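Local coordinates for glutathione S-transferase delta (Bombyx mori, PDB 3VK9), which probably conjugates glutathione to electrophilic compounds, working as a homodimeric delta-class glutathione transferase, at residues L143-G151 with R183-T191. Residues are numbered along the deposited sequence; the frame is centred on the assembly and turned at random. Where two conformers were deposited one is given.
Sequences LEGQKYVAG and RWYETVKST
Arg183 reaches from helix 179-191 to the type II beta turn Leu143-Gln146, which follows helix 126-142 in the all-helical C-terminal domain of the glutathione transferase fold. From CB its chain runs extended through CG, anti to the backbone N (chi1 173°), and CD, then bends at chi3 to bring the guanidinium to the turn's carbonyls. Arg183 NH2 donates to Leu143 O at 2.7 Å, almost within the guanidinium plane, and meets that carbonyl on the face opposite to the turn's own bond from Gln146 N. Arg183 NH1 donates to Gln146 O, also at 2.7 Å but tilted from the guanidinium plane; NH2 adds a weak second bond to this oxygen. With an alanine here, Leu143 O and Gln146 O would probably both lose their side-chain donors from the helix, leaving the turn less firmly tied to it. One water accepts from NH1, donates to Lys147 O and hydrogen-bonds Thr187 OG1.

Beneath this polar layer, Leu143 CD1 packs 3.5 Å from Trp184 CB, while CD2 lies near the indole's CD1. Lys147 O sits at the indole edge, and Asp158 of helix 156-167 accepts a hydrogen bond from Trp184 NE1. Farther along the helix, Val188 CG2 meets the Tyr148 ring at its edge, 4.0 Å from CE1. There Tyr148 OH donates to Thr191 OG1 at 3.0 Å, and Thr191 OG1 in turn donates a hydrogen bond to Thr187 O, 2.6 Å away.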
# COMPACT_ATOMS: atom_id res chain seq x y z
N LEU A 143 9.71 -0.67 -16.54
CA LEU A 143 9.52 -1.65 -17.59
C LEU A 143 10.60 -1.57 -18.67
O LEU A 143 10.62 -2.37 -19.61
CB LEU A 143 8.12 -1.47 -18.20
CG LEU A 143 7.00 -1.97 -17.28
CD1 LEU A 143 5.61 -1.57 -17.81
CD2 LEU A 143 7.13 -3.48 -17.10
N GLU A 144 11.51 -0.62 -18.53
CA GLU A 144 12.57 -0.47 -19.53
C GLU A 144 13.47 -1.70 -19.53
O GLU A 144 14.09 -2.04 -18.53
CB GLU A 144 13.37 0.83 -19.34
CG GLU A 144 14.51 1.03 -20.37
CD GLU A 144 14.01 1.32 -21.79
OE1 GLU A 144 12.98 2.02 -21.95
OE2 GLU A 144 14.67 0.86 -22.75
N GLY A 145 13.52 -2.37 -20.67
CA GLY A 145 14.29 -3.60 -20.81
C GLY A 145 13.72 -4.79 -20.06
O GLY A 145 14.42 -5.77 -19.84
N GLN A 146 12.45 -4.71 -19.65
CA GLN A 146 11.82 -5.77 -18.87
C GLN A 146 10.49 -6.26 -19.45
O GLN A 146 9.63 -5.46 -19.82
CB GLN A 146 11.58 -5.26 -17.44
CG GLN A 146 12.87 -4.83 -16.77
CD GLN A 146 13.64 -6.00 -16.20
OE1 GLN A 146 13.05 -6.92 -15.62
NE2 GLN A 146 14.96 -5.98 -16.35
N LYS A 147 10.32 -7.57 -19.50
CA LYS A 147 9.06 -8.17 -19.94
C LYS A 147 7.92 -7.92 -18.96
O LYS A 147 6.80 -7.61 -19.36
CB LYS A 147 9.24 -9.68 -20.09
CG LYS A 147 8.10 -10.40 -20.82
CD LYS A 147 8.39 -11.90 -20.84
CE LYS A 147 7.83 -12.61 -22.06
NZ LYS A 147 6.35 -12.65 -22.07
N TYR A 148 8.22 -8.09 -17.67
CA TYR A 148 7.22 -7.92 -16.62
C TYR A 148 7.70 -6.88 -15.64
O TYR A 148 8.84 -6.42 -15.70
CB TYR A 148 6.96 -9.26 -15.91
CG TYR A 148 6.29 -10.30 -16.78
CD1 TYR A 148 4.95 -10.19 -17.12
CD2 TYR A 148 7.00 -11.40 -17.26
CE1 TYR A 148 4.32 -11.13 -17.91
CE2 TYR A 148 6.37 -12.37 -18.07
CZ TYR A 148 5.03 -12.22 -18.38
OH TYR A 148 4.37 -13.16 -19.17
N VAL A 149 6.84 -6.51 -14.70
CA VAL A 149 7.07 -5.32 -13.89
C VAL A 149 7.97 -5.61 -12.68
O VAL A 149 8.56 -4.71 -12.10
CB VAL A 149 5.72 -4.67 -13.46
CG1 VAL A 149 5.13 -5.39 -12.25
CG2 VAL A 149 5.89 -3.18 -13.19
N ALA A 150 8.08 -6.88 -12.31
CA ALA A 150 8.88 -7.24 -11.14
C ALA A 150 9.64 -8.54 -11.37
O ALA A 150 9.44 -9.54 -10.67
CB ALA A 150 8.00 -7.32 -9.90
N GLY A 151 10.50 -8.52 -12.37
CA GLY A 151 11.33 -9.67 -12.63
C GLY A 151 10.97 -10.32 -13.95
O GLY A 151 10.11 -9.81 -14.68
N ARG A 183 3.64 -2.19 -24.31
CA ARG A 183 4.20 -3.53 -24.54
C ARG A 183 3.81 -4.50 -23.42
O ARG A 183 3.27 -5.58 -23.66
CB ARG A 183 5.73 -3.46 -24.67
CG ARG A 183 6.39 -4.82 -24.74
CD ARG A 183 7.92 -4.75 -24.89
NE ARG A 183 8.59 -3.81 -23.98
CZ ARG A 183 8.75 -3.99 -22.67
NH1 ARG A 183 8.26 -5.06 -22.06
NH2 ARG A 183 9.39 -3.07 -21.95
N TRP A 184 4.09 -4.09 -22.19
CA TRP A 184 3.73 -4.88 -21.00
C TRP A 184 2.22 -5.18 -20.92
O TRP A 184 1.82 -6.32 -20.69
CB TRP A 184 4.24 -4.14 -19.75
CG TRP A 184 3.64 -4.59 -18.47
CD1 TRP A 184 4.06 -5.62 -17.67
CD2 TRP A 184 2.51 -4.01 -17.81
NE1 TRP A 184 3.26 -5.72 -16.56
CE2 TRP A 184 2.30 -4.74 -16.62
CE3 TRP A 184 1.65 -2.95 -18.11
CZ2 TRP A 184 1.26 -4.44 -15.73
CZ3 TRP A 184 0.63 -2.64 -17.23
CH2 TRP A 184 0.43 -3.39 -16.05
N TYR A 185 1.39 -4.16 -21.10
CA TYR A 185 -0.06 -4.34 -21.12
C TYR A 185 -0.44 -5.52 -22.01
O TYR A 185 -1.16 -6.44 -21.59
CB TYR A 185 -0.72 -3.07 -21.64
CG TYR A 185 -2.21 -2.92 -21.36
CD1 TYR A 185 -2.70 -2.95 -20.04
CD2 TYR A 185 -3.11 -2.68 -22.39
CE1 TYR A 185 -4.06 -2.79 -19.78
CE2 TYR A 185 -4.49 -2.51 -22.14
CZ TYR A 185 -4.95 -2.57 -20.83
OH TYR A 185 -6.28 -2.41 -20.57
N GLU A 186 0.04 -5.49 -23.26
CA GLU A 186 -0.25 -6.55 -24.20
C GLU A 186 0.27 -7.91 -23.74
O GLU A 186 -0.43 -8.91 -23.85
CB GLU A 186 0.32 -6.23 -25.58
CG GLU A 186 0.03 -7.33 -26.59
CD GLU A 186 0.68 -7.09 -27.93
OE1 GLU A 186 1.63 -6.29 -28.01
OE2 GLU A 186 0.23 -7.73 -28.91
N THR A 187 1.50 -7.94 -23.24
CA THR A 187 2.09 -9.19 -22.77
C THR A 187 1.23 -9.82 -21.67
O THR A 187 0.95 -11.02 -21.68
CB THR A 187 3.52 -8.97 -22.19
OG1 THR A 187 4.38 -8.42 -23.19
CG2 THR A 187 4.11 -10.29 -21.68
N VAL A 188 0.82 -9.01 -20.71
CA VAL A 188 0.07 -9.54 -19.58
C VAL A 188 -1.31 -10.03 -20.02
O VAL A 188 -1.74 -11.11 -19.64
CB VAL A 188 0.03 -8.54 -18.42
CG1 VAL A 188 -0.92 -9.03 -17.31
CG2 VAL A 188 1.45 -8.36 -17.87
N LYS A 189 -1.97 -9.26 -20.88
CA LYS A 189 -3.25 -9.68 -21.45
C LYS A 189 -3.18 -11.08 -22.05
O LYS A 189 -4.10 -11.89 -21.89
CB LYS A 189 -3.68 -8.70 -22.55
CG LYS A 189 -4.33 -7.42 -22.05
CD LYS A 189 -4.34 -6.40 -23.17
CE LYS A 189 -5.64 -5.64 -23.26
NZ LYS A 189 -5.63 -4.82 -24.52
N SER A 190 -2.08 -11.37 -22.75
CA SER A 190 -1.93 -12.62 -23.48
C SER A 190 -1.29 -13.73 -22.66
O SER A 190 -1.16 -14.86 -23.13
CB SER A 190 -1.09 -12.40 -24.74
OG SER A 190 -1.41 -11.17 -25.34
N THR A 191 -0.86 -13.41 -21.44
CA THR A 191 -0.19 -14.44 -20.63
C THR A 191 -0.83 -14.73 -19.28
O THR A 191 -0.64 -15.81 -18.72
CB THR A 191 1.33 -14.16 -20.46
OG1 THR A 191 1.53 -12.85 -19.94
CG2 THR A 191 2.05 -14.30 -21.81
O HOH W 1 12.02 -1.52 -23.20
O HOH W 2 6.35 -7.32 -21.99